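Local coordinates for hemolysin-related protein (Vibrio cholerae serotype O1, PDB 5V6F), which binds mannose-containing glycans through this C-terminal beta-prism lectin domain, the second in a biofilm protein that probably targets host glycans, at residues A[15-20]-A[38-44]; A[64-70]-A[84-90]; A[77-82]-A[129-134]. One frame throughout, in Å; residues are numbered along the deposited sequence.

Contact 1. Residues A[15-20]-A[38-44]; sequences SQRVVT and TTVNNLV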
loop_
_atom_site.group_PDB
_atom_site.type_symbol
_atom_site.label_atom_id
_atom_site.label_comp_id
_atom_site.label_asym_id
_atom_site.label_seq_id
_atom_site.Cartn_x
_atom_site.Cartn_y
_atom_site.Cartn_z
ATOM N N SER A 15 -6.455 10.540 -0.932
ATOM C CA SER A 15 -6.847 10.343 -2.316
ATOM C C SER A 15 -7.637 9.044 -2.428
ATOM O O SER A 15 -7.533 8.154 -1.580
ATOM C CB SER A 15 -5.634 10.299 -3.253
ATOM O OG SER A 15 -4.965 11.552 -3.294
ATOM N N GLN A 16 -8.438 8.948 -3.486
ATOM C CA GLN A 16 -9.316 7.801 -3.688
ATOM C C GLN A 16 -9.088 7.266 -5.093
ATOM O O GLN A 16 -9.194 8.013 -6.070
ATOM C CB GLN A 16 -10.783 8.194 -3.449
ATOM C CG GLN A 16 -10.956 8.902 -2.091
ATOM C CD GLN A 16 -12.391 8.994 -1.598
ATOM O OE1 GLN A 16 -12.676 8.714 -0.424
ATOM N NE2 GLN A 16 -13.294 9.408 -2.473
ATOM N N ARG A 17 -8.743 5.984 -5.194
ATOM C CA ARG A 17 -8.401 5.368 -6.474
ATOM C C ARG A 17 -9.325 4.184 -6.724
ATOM O O ARG A 17 -9.290 3.188 -5.993
ATOM C CB ARG A 17 -6.933 4.948 -6.498
ATOM C CG ARG A 17 -5.963 6.135 -6.559
ATOM C CD ARG A 17 -6.145 6.945 -7.850
ATOM N NE ARG A 17 -5.288 8.130 -7.920
ATOM C CZ ARG A 17 -5.660 9.360 -7.580
ATOM N NH1 ARG A 17 -6.881 9.605 -7.124
ATOM N NH2 ARG A 17 -4.797 10.360 -7.692
ATOM N N VAL A 18 -10.147 4.304 -7.756
ATOM C CA VAL A 18 -11.126 3.283 -8.099
ATOM C C VAL A 18 -10.425 2.136 -8.806
ATOM O O VAL A 18 -9.579 2.344 -9.686
ATOM C CB VAL A 18 -12.245 3.890 -8.967
ATOM C CG1 VAL A 18 -13.180 2.815 -9.490
ATOM C CG2 VAL A 18 -13.021 4.929 -8.170
ATOM N N VAL A 19 -10.774 0.915 -8.414
ATOM C CA VAL A 19 -10.228 -0.280 -9.043
ATOM C C VAL A 19 -10.970 -0.535 -10.347
ATOM O O VAL A 19 -12.208 -0.582 -10.377
ATOM C CB VAL A 19 -10.332 -1.486 -8.098
ATOM C CG1 VAL A 19 -9.718 -2.706 -8.742
ATOM C CG2 VAL A 19 -9.654 -1.180 -6.768
ATOM N N THR A 20 -10.220 -0.712 -11.428
ATOM C CA THR A 20 -10.820 -0.959 -12.728
ATOM C C THR A 20 -11.218 -2.425 -12.862
ATOM O O THR A 20 -10.937 -3.260 -11.998
ATOM C CB THR A 20 -9.854 -0.595 -13.853
ATOM O OG1 THR A 20 -8.790 -1.560 -13.886
ATOM C CG2 THR A 20 -9.289 0.809 -13.658
ATOM N N THR A 38 -4.217 2.267 -8.855
ATOM C CA THR A 38 -4.930 1.176 -9.503
ATOM C C THR A 38 -4.657 1.089 -11.000
ATOM O O THR A 38 -5.133 0.147 -11.646
ATOM C CB THR A 38 -6.442 1.311 -9.265
ATOM O OG1 THR A 38 -6.906 2.564 -9.781
ATOM C CG2 THR A 38 -6.751 1.231 -7.772
ATOM N N THR A 39 -3.912 2.037 -11.562
ATOM C CA THR A 39 -3.383 1.957 -12.914
ATOM C C THR A 39 -1.924 2.375 -12.865
ATOM O O THR A 39 -1.439 2.890 -11.856
ATOM C CB THR A 39 -4.139 2.866 -13.893
ATOM O OG1 THR A 39 -3.834 4.235 -13.602
ATOM C CG2 THR A 39 -5.636 2.646 -13.791
ATOM N N VAL A 40 -1.222 2.169 -13.980
ATOM C CA VAL A 40 0.167 2.605 -14.061
ATOM C C VAL A 40 0.304 4.118 -14.042
ATOM O O VAL A 40 1.409 4.624 -13.810
ATOM C CB VAL A 40 0.852 2.046 -15.324
ATOM C CG1 VAL A 40 0.946 0.532 -15.246
ATOM C CG2 VAL A 40 0.117 2.478 -16.580
ATOM N N ASN A 41 -0.790 4.851 -14.256
ATOM C CA ASN A 41 -0.747 6.302 -14.373
ATOM C C ASN A 41 -1.231 7.047 -13.136
ATOM O O ASN A 41 -0.899 8.227 -12.988
ATOM C CB ASN A 41 -1.601 6.766 -15.560
ATOM C CG ASN A 41 -0.982 6.427 -16.893
ATOM O OD1 ASN A 41 0.228 6.234 -16.999
ATOM N ND2 ASN A 41 -1.813 6.364 -17.925
ATOM N N ASN A 42 -2.012 6.416 -12.256
ATOM C CA ASN A 42 -2.704 7.164 -11.210
ATOM C C ASN A 42 -2.148 6.905 -9.811
ATOM O O ASN A 42 -2.854 7.129 -8.822
ATOM C CB ASN A 42 -4.210 6.879 -11.254
ATOM C CG ASN A 42 -4.581 5.483 -10.778
ATOM O OD1 ASN A 42 -3.747 4.717 -10.294
ATOM N ND2 ASN A 42 -5.863 5.155 -10.899
ATOM N N LEU A 43 -0.891 6.484 -9.695
ATOM C CA LEU A 43 -0.327 6.238 -8.373
ATOM C C LEU A 43 -0.337 7.509 -7.530
ATOM O O LEU A 43 -0.081 8.612 -8.023
ATOM C CB LEU A 43 1.096 5.691 -8.485
ATOM C CG LEU A 43 1.193 4.207 -8.863
ATOM C CD1 LEU A 43 1.181 4.027 -10.372
ATOM C CD2 LEU A 43 2.435 3.569 -8.256
ATOM N N VAL A 44 -0.629 7.330 -6.243
ATOM C CA VAL A 44 -0.727 8.401 -5.258
ATOM C C VAL A 44 0.450 8.244 -4.305
ATOM O O VAL A 44 0.628 7.177 -3.707
ATOM C CB VAL A 44 -2.060 8.332 -4.489
ATOM C CG1 VAL A 44 -2.099 9.361 -3.362
ATOM C CG2 VAL A 44 -3.238 8.514 -5.432
HETATM O O HOH W 1 -2.058 10.364 -8.839
HETATM O O HOH W 2 -7.377 -1.693 -11.363
#
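R17 and V18 of the edge strand 13-18 carry the tight part of this contact, each gripping the 38-44 loop by one hydrogen bond. The hydroxyl OG1 of T38 donates to V18 O over 2.7 Å, approaching from above the carbonyl plane, 44° out of it. T38 CG2 meanwhile rests on R17 CB and V19 CG2. R17 turns its chain at chi2 (-63°), which brings NE to the N42 carbonyl: NE to N42 O is 2.8 Å, with the acceptor in the guanidinium plane. Over one face of that guanidinium sits V44 CG2, 3.2 Å from R17 NE, and R17 NH1 folds back onto Q16 O. The loop joins strands 33-37 and 44-45 of one sheet of the beta-prism, while strand 13-18 borders another, so these bonds tie two sheets together at their margins. Inside the loop the N42 amide acts as a brace: OD1 accepts from T38 N at 2.9 Å and also from T39 N, while ND2 donates to T38 OG1 at 3.0 Å, its partner lying in the amide plane. T38 OG1 is thus both donor and acceptor. Packing thins out toward the far end, where T20 CG2 and T39 CG2 are 4.1 Å apart; there water 2 accepts from T20 N and donates to T38 O. At the other margin water 1 links R17 NH2, 3.0 Å away, to L43 O.

Contact 2. Residues A[64-70]-A[84-90]; sequences QLQSVEV and AIKFTMK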
loop_
_atom_site.group_PDB
_atom_site.type_symbol
_atom_site.label_atom_id
_atom_site.label_comp_id
_atom_site.label_asym_id
_atom_site.label_seq_id
_atom_site.Cartn_x
_atom_site.Cartn_y
_atom_site.Cartn_z
ATOM N N GLN A 64 -7.237 -11.767 -6.671
ATOM C CA GLN A 64 -6.482 -12.914 -6.198
ATOM C C GLN A 64 -5.942 -12.710 -4.786
ATOM O O GLN A 64 -5.308 -13.616 -4.241
ATOM C CB GLN A 64 -5.347 -13.203 -7.186
ATOM C CG GLN A 64 -5.860 -13.694 -8.541
ATOM C CD GLN A 64 -4.920 -13.380 -9.695
ATOM O OE1 GLN A 64 -5.356 -12.976 -10.773
ATOM N NE2 GLN A 64 -3.627 -13.572 -9.474
ATOM N N LEU A 65 -6.217 -11.564 -4.166
ATOM C CA LEU A 65 -5.635 -11.235 -2.871
ATOM C C LEU A 65 -6.399 -11.915 -1.741
ATOM O O LEU A 65 -7.630 -11.835 -1.670
ATOM C CB LEU A 65 -5.629 -9.718 -2.670
ATOM C CG LEU A 65 -5.015 -9.187 -1.377
ATOM C CD1 LEU A 65 -3.536 -9.551 -1.283
ATOM C CD2 LEU A 65 -5.213 -7.681 -1.295
ATOM N N GLN A 66 -5.663 -12.581 -0.852
ATOM C CA GLN A 66 -6.253 -13.194 0.329
ATOM C C GLN A 66 -6.100 -12.320 1.567
ATOM O O GLN A 66 -7.081 -12.081 2.275
ATOM C CB GLN A 66 -5.631 -14.573 0.585
ATOM C CG GLN A 66 -6.155 -15.253 1.848
ATOM C CD GLN A 66 -5.626 -16.663 2.030
ATOM O OE1 GLN A 66 -4.930 -17.197 1.165
ATOM N NE2 GLN A 66 -5.954 -17.273 3.163
ATOM N N SER A 67 -4.895 -11.818 1.832
ATOM C CA SER A 67 -4.665 -11.038 3.039
ATOM C C SER A 67 -3.470 -10.119 2.844
ATOM O O SER A 67 -2.648 -10.312 1.943
ATOM C CB SER A 67 -4.432 -11.952 4.245
ATOM O OG SER A 67 -3.240 -12.704 4.074
ATOM N N VAL A 68 -3.383 -9.116 3.715
ATOM C CA VAL A 68 -2.237 -8.219 3.760
ATOM C C VAL A 68 -1.680 -8.204 5.173
ATOM O O VAL A 68 -2.407 -8.366 6.158
ATOM C CB VAL A 68 -2.590 -6.783 3.308
ATOM C CG1 VAL A 68 -2.955 -6.765 1.831
ATOM C CG2 VAL A 68 -3.726 -6.206 4.155
ATOM N N GLU A 69 -0.367 -8.018 5.256
ATOM C CA GLU A 69 0.349 -7.792 6.504
ATOM C C GLU A 69 1.118 -6.497 6.296
ATOM O O GLU A 69 2.075 -6.466 5.516
ATOM C CB GLU A 69 1.278 -8.963 6.820
ATOM C CG GLU A 69 1.984 -8.910 8.152
ATOM C CD GLU A 69 2.833 -10.144 8.383
ATOM O OE1 GLU A 69 4.002 -10.158 7.945
ATOM O OE2 GLU A 69 2.320 -11.116 8.976
ATOM N N VAL A 70 0.680 -5.426 6.953
ATOM C CA VAL A 70 1.175 -4.078 6.694
ATOM C C VAL A 70 2.058 -3.663 7.859
ATOM O O VAL A 70 1.604 -3.633 9.009
ATOM C CB VAL A 70 0.023 -3.080 6.505
ATOM C CG1 VAL A 70 0.562 -1.680 6.208
ATOM C CG2 VAL A 70 -0.902 -3.541 5.389
ATOM N N ALA A 84 6.295 -1.407 4.662
ATOM C CA ALA A 84 6.263 -2.690 3.979
ATOM C C ALA A 84 4.838 -3.219 3.937
ATOM O O ALA A 84 4.047 -2.999 4.860
ATOM C CB ALA A 84 7.178 -3.711 4.662
ATOM N N ILE A 85 4.520 -3.918 2.849
ATOM C CA ILE A 85 3.267 -4.654 2.725
ATOM C C ILE A 85 3.582 -6.039 2.196
ATOM O O ILE A 85 4.207 -6.179 1.136
ATOM C CB ILE A 85 2.253 -3.969 1.790
ATOM C CG1 ILE A 85 2.034 -2.510 2.183
ATOM C CG2 ILE A 85 0.920 -4.723 1.835
ATOM C CD1 ILE A 85 1.340 -1.708 1.112
ATOM N N LYS A 86 3.134 -7.057 2.920
ATOM C CA LYS A 86 3.185 -8.432 2.449
ATOM C C LYS A 86 1.800 -8.816 1.941
ATOM O O LYS A 86 0.828 -8.790 2.702
ATOM C CB LYS A 86 3.637 -9.375 3.561
ATOM C CG LYS A 86 3.679 -10.833 3.156
ATOM C CD LYS A 86 4.092 -11.711 4.321
ATOM C CE LYS A 86 3.828 -13.171 4.030
ATOM N NZ LYS A 86 4.091 -14.022 5.226
ATOM N N PHE A 87 1.716 -9.153 0.659
ATOM C CA PHE A 87 0.475 -9.585 0.029
ATOM C C PHE A 87 0.486 -11.106 -0.081
ATOM O O PHE A 87 1.376 -11.672 -0.720
ATOM C CB PHE A 87 0.321 -8.966 -1.361
ATOM C CG PHE A 87 0.335 -7.458 -1.379
ATOM C CD1 PHE A 87 1.526 -6.762 -1.487
ATOM C CD2 PHE A 87 -0.849 -6.738 -1.340
ATOM C CE1 PHE A 87 1.537 -5.375 -1.529
ATOM C CE2 PHE A 87 -0.844 -5.349 -1.377
ATOM C CZ PHE A 87 0.348 -4.672 -1.478
ATOM N N THR A 88 -0.493 -11.762 0.540
ATOM C CA THR A 88 -0.683 -13.201 0.406
ATOM C C THR A 88 -1.869 -13.454 -0.515
ATOM O O THR A 88 -2.952 -12.894 -0.308
ATOM C CB THR A 88 -0.907 -13.869 1.768
ATOM O OG1 THR A 88 0.242 -13.666 2.599
ATOM C CG2 THR A 88 -1.128 -15.366 1.612
ATOM N N MET A 89 -1.660 -14.289 -1.528
ATOM C CA MET A 89 -2.652 -14.527 -2.568
ATOM C C MET A 89 -3.398 -15.837 -2.306
ATOM O O MET A 89 -2.979 -16.671 -1.499
ATOM C CB MET A 89 -1.977 -14.558 -3.944
ATOM C CG MET A 89 -0.884 -13.514 -4.130
ATOM S SD MET A 89 -1.450 -11.828 -3.836
ATOM C CE MET A 89 -2.490 -11.570 -5.275
ATOM N N LYS A 90 -4.522 -16.017 -3.005
ATOM C CA LYS A 90 -5.333 -17.209 -2.783
ATOM C C LYS A 90 -4.631 -18.476 -3.244
ATOM O O LYS A 90 -5.028 -19.569 -2.832
ATOM C CB LYS A 90 -6.688 -17.103 -3.491
ATOM C CG LYS A 90 -7.534 -15.906 -3.102
ATOM C CD LYS A 90 -8.748 -15.721 -4.017
ATOM C CE LYS A 90 -9.620 -14.559 -3.552
ATOM N NZ LYS A 90 -10.964 -14.580 -4.199
HETATM O O HOH W 3 5.401 -12.488 7.850
#
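T88 O is gripped by two successive backbone amides of the facing strand, Q66 N at 2.8 Å and S67 N at 3.1 Å. The first donor lies in the carbonyl plane; the second is tilted 18° from it. This double acceptance marks a classic beta bulge, and the register slips by one residue between the L65-M89 and S67-T88 pairs. Beyond it the ladder is regular: S67 with T88 and E69 with K86 form hydrogen-bonded pairs, K86 N reaching E69 O over 2.9 Å almost straight (178°). The two segments belong to the antiparallel hairpin of strands 65-75 and 80-89, the central pair of one beta-prism sheet. On the face carrying V68, V70, I85 and F87, L65 CD1 meets the F87 ring at its edge, 3.9 Å from CD2, and V68 CG1 lies 3.8 Å from the same CD2. I85 CG2 covers part of one face of this ring and also touches V70 CG2. The bend of M89 at chi2 (-56°) turns SD back to within 4.0 Å of L65 CD1. The other face is more polar: extended E69 and K86 share water 3, which donates to E69 OE1 at 2.7 Å and accepts a weak bond from K86 NZ.

Contact 3. Residues A[77-82]-A[129-134]; sequences WGGYHI and WLVEGF. With BMA (beta-D-mannopyranose), chain B; MAN (alpha-D-mannopyranose), chain C.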
loop_
_atom_site.group_PDB
_atom_site.type_symbol
_atom_site.label_atom_id
_atom_site.label_comp_id
_atom_site.label_asym_id
_atom_site.label_seq_id
_atom_site.Cartn_x
_atom_site.Cartn_y
_atom_site.Cartn_z
ATOM N N TRP A 77 14.491 8.075 7.758
ATOM C CA TRP A 77 14.735 9.383 7.164
ATOM C C TRP A 77 13.599 10.355 7.451
ATOM O O TRP A 77 13.575 11.457 6.890
ATOM C CB TRP A 77 14.992 9.233 5.661
ATOM C CG TRP A 77 16.346 8.643 5.419
ATOM C CD1 TRP A 77 17.521 9.324 5.269
ATOM C CD2 TRP A 77 16.679 7.252 5.347
ATOM N NE1 TRP A 77 18.559 8.444 5.094
ATOM C CE2 TRP A 77 18.070 7.165 5.141
ATOM C CE3 TRP A 77 15.935 6.070 5.428
ATOM C CZ2 TRP A 77 18.732 5.944 5.016
ATOM C CZ3 TRP A 77 16.594 4.862 5.301
ATOM C CH2 TRP A 77 17.978 4.809 5.092
ATOM N N GLY A 78 12.676 9.977 8.339
ATOM C CA GLY A 78 11.685 10.889 8.864
ATOM C C GLY A 78 10.255 10.423 8.706
ATOM O O GLY A 78 9.875 9.878 7.664
ATOM N N GLY A 79 9.457 10.638 9.742
ATOM C CA GLY A 79 8.019 10.525 9.647
ATOM C C GLY A 79 7.509 9.107 9.828
ATOM O O GLY A 79 8.224 8.121 9.644
ATOM N N TYR A 80 6.230 9.023 10.193
ATOM C CA TYR A 80 5.515 7.760 10.298
ATOM C C TYR A 80 4.844 7.451 8.964
ATOM O O TYR A 80 4.026 8.239 8.477
ATOM C CB TYR A 80 4.480 7.821 11.423
ATOM C CG TYR A 80 5.079 7.629 12.797
ATOM C CD1 TYR A 80 5.235 6.360 13.338
ATOM C CD2 TYR A 80 5.506 8.717 13.546
ATOM C CE1 TYR A 80 5.789 6.180 14.592
ATOM C CE2 TYR A 80 6.061 8.547 14.801
ATOM C CZ TYR A 80 6.201 7.276 15.317
ATOM O OH TYR A 80 6.755 7.094 16.562
ATOM N N HIS A 81 5.181 6.302 8.381
ATOM C CA HIS A 81 4.614 5.897 7.102
ATOM C C HIS A 81 4.468 4.384 7.076
ATOM O O HIS A 81 4.925 3.676 7.974
ATOM C CB HIS A 81 5.487 6.321 5.913
ATOM C CG HIS A 81 6.174 7.638 6.085
ATOM N ND1 HIS A 81 5.621 8.828 5.665
ATOM C CD2 HIS A 81 7.385 7.948 6.602
ATOM C CE1 HIS A 81 6.456 9.816 5.931
ATOM N NE2 HIS A 81 7.535 9.309 6.498
ATOM N N ILE A 82 3.829 3.895 6.017
ATOM C CA ILE A 82 3.861 2.473 5.700
ATOM C C ILE A 82 5.205 2.170 5.058
ATOM O O ILE A 82 5.604 2.823 4.085
ATOM C CB ILE A 82 2.694 2.093 4.774
ATOM C CG1 ILE A 82 1.363 2.247 5.523
ATOM C CG2 ILE A 82 2.878 0.665 4.230
ATOM C CD1 ILE A 82 0.119 1.906 4.703
ATOM N N TRP A 129 5.457 12.570 -0.106
ATOM C CA TRP A 129 6.730 11.856 -0.119
ATOM C C TRP A 129 6.527 10.348 -0.121
ATOM O O TRP A 129 7.007 9.668 -1.034
ATOM C CB TRP A 129 7.582 12.284 1.084
ATOM C CG TRP A 129 8.907 11.571 1.191
ATOM C CD1 TRP A 129 9.646 11.039 0.170
ATOM C CD2 TRP A 129 9.643 11.318 2.392
ATOM N NE1 TRP A 129 10.796 10.470 0.664
ATOM C CE2 TRP A 129 10.819 10.630 2.026
ATOM C CE3 TRP A 129 9.424 11.606 3.742
ATOM C CZ2 TRP A 129 11.767 10.225 2.961
ATOM C CZ3 TRP A 129 10.365 11.203 4.667
ATOM C CH2 TRP A 129 11.522 10.520 4.274
ATOM N N LEU A 130 5.838 9.802 0.878
ATOM C CA LEU A 130 5.583 8.375 0.986
ATOM C C LEU A 130 4.099 8.161 1.251
ATOM O O LEU A 130 3.322 9.112 1.382
ATOM C CB LEU A 130 6.434 7.748 2.096
ATOM C CG LEU A 130 7.943 7.932 1.935
ATOM C CD1 LEU A 130 8.662 7.558 3.209
ATOM C CD2 LEU A 130 8.463 7.108 0.768
ATOM N N VAL A 131 3.706 6.896 1.325
ATOM C CA VAL A 131 2.340 6.530 1.670
ATOM C C VAL A 131 2.252 6.402 3.182
ATOM O O VAL A 131 2.950 5.582 3.787
ATOM C CB VAL A 131 1.924 5.224 0.981
ATOM C CG1 VAL A 131 0.566 4.748 1.496
ATOM C CG2 VAL A 131 1.884 5.421 -0.527
ATOM N N GLU A 132 1.396 7.216 3.797
ATOM C CA GLU A 132 1.155 7.083 5.224
ATOM C C GLU A 132 0.106 6.029 5.548
ATOM O O GLU A 132 0.200 5.380 6.594
ATOM C CB GLU A 132 0.733 8.427 5.817
ATOM C CG GLU A 132 1.904 9.376 6.040
ATOM C CD GLU A 132 2.417 9.994 4.754
ATOM O OE1 GLU A 132 1.615 10.632 4.041
ATOM O OE2 GLU A 132 3.621 9.847 4.455
ATOM N N GLY A 133 -0.882 5.828 4.677
ATOM C CA GLY A 133 -1.910 4.841 4.952
ATOM C C GLY A 133 -2.663 4.452 3.699
ATOM O O GLY A 133 -2.579 5.117 2.664
ATOM N N PHE A 134 -3.404 3.348 3.804
ATOM C CA PHE A 134 -4.329 2.962 2.746
ATOM C C PHE A 134 -5.442 2.105 3.330
ATOM O O PHE A 134 -5.344 1.582 4.443
ATOM C CB PHE A 134 -3.624 2.237 1.584
ATOM C CG PHE A 134 -3.292 0.787 1.850
ATOM C CD1 PHE A 134 -2.103 0.436 2.470
ATOM C CD2 PHE A 134 -4.153 -0.223 1.449
ATOM C CE1 PHE A 134 -1.787 -0.890 2.703
ATOM C CE2 PHE A 134 -3.841 -1.554 1.677
ATOM C CZ PHE A 134 -2.660 -1.887 2.305
HETATM C C1 BMA B . 18.820 7.022 1.648
HETATM C C2 BMA B . 18.308 8.407 1.268
HETATM C C3 BMA B . 16.795 8.496 1.582
HETATM C C4 BMA B . 16.011 7.280 1.073
HETATM C C5 BMA B . 16.718 5.968 1.456
HETATM C C6 BMA B . 16.099 4.757 0.817
HETATM O O1 BMA B . 20.161 6.914 1.235
HETATM O O2 BMA B . 18.479 8.644 -0.125
HETATM O O3 BMA B . 16.203 9.649 1.019
HETATM O O4 BMA B . 14.679 7.317 1.616
HETATM O O5 BMA B . 18.088 6.027 1.006
HETATM O O6 BMA B . 15.802 5.076 -0.534
HETATM C C1 MAN C . 15.919 10.673 1.981
HETATM C C2 MAN C . 15.070 11.716 1.261
HETATM C C3 MAN C . 15.949 12.469 0.259
HETATM C C4 MAN C . 17.211 13.012 0.949
HETATM C C5 MAN C . 17.961 11.853 1.615
HETATM C C6 MAN C . 19.181 12.303 2.389
HETATM O O2 MAN C . 14.553 12.692 2.172
HETATM O O3 MAN C . 15.239 13.515 -0.396
HETATM O O4 MAN C . 18.063 13.627 0.003
HETATM O O5 MAN C . 17.076 11.207 2.546
HETATM O O6 MAN C . 18.784 13.343 3.268
#
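H81 lies between the 129-134 segment and the W77-G78 loop at the glycan pocket, and each part of its side chain has a separate partner. CB sits 3.4 Å from V131 O, the carbonyl that also accepts the backbone bond from I82 N. Beyond it, CG and CD2 lie beneath L130 CD1, a CH-pi contact 3.8 Å from the ring centroid and 14° off the normal. ND1 donates to E132 OE2 over 2.5 Å, using the anti lone pair of that oxygen. E132 is bent at chi2 (75°), bringing its carboxylate back to the ring edge, while its OE1 is held by T12 OG1. At the tip, NE2 donates in plane to a lone pair of G78 O, 2.7 Å away. With both nitrogens donating, the ring is probably protonated, a state the adjoining carboxylate would stabilise. NE2 also lies 3.9 Å from W129 CZ3, and the H81 and W129 ring planes are 79° apart. W129 CZ3 in turn touches G78 O, and its CH2 abuts W77 O. W77 lays one face against beta-D-mannopyranose, CZ2 being 3.5 Å from sugar C1. A sugar lying on an aromatic face is typical of lectin sites, here the glycan pocket of a beta-prism lectin.

How the contacts relate
All three contacts lie in one beta-prism domain, their centres 18 to 19 Å apart: contact 2 is inside one sheet, while contacts 1 and 3 each reach across from one sheet to another. Contact 1 closes before the others open; contacts 2 and 3 interleave, 77-82 falling between the two segments of contact 2, and strand 80-89 serves both. Strand 131-137 of contact 3 shares a sheet with strand 13-18 of contact 1, and V44 O touches V131 CG2 at 3.8 Å. From contact 2, I85 CD1 packs 3.6 Å from F134 CE1. Contacts 1 and 2, about 10 Å apart at their nearest atoms, are bridged by contact 3, which alone contains glycan-pocket residues, W77 and W129.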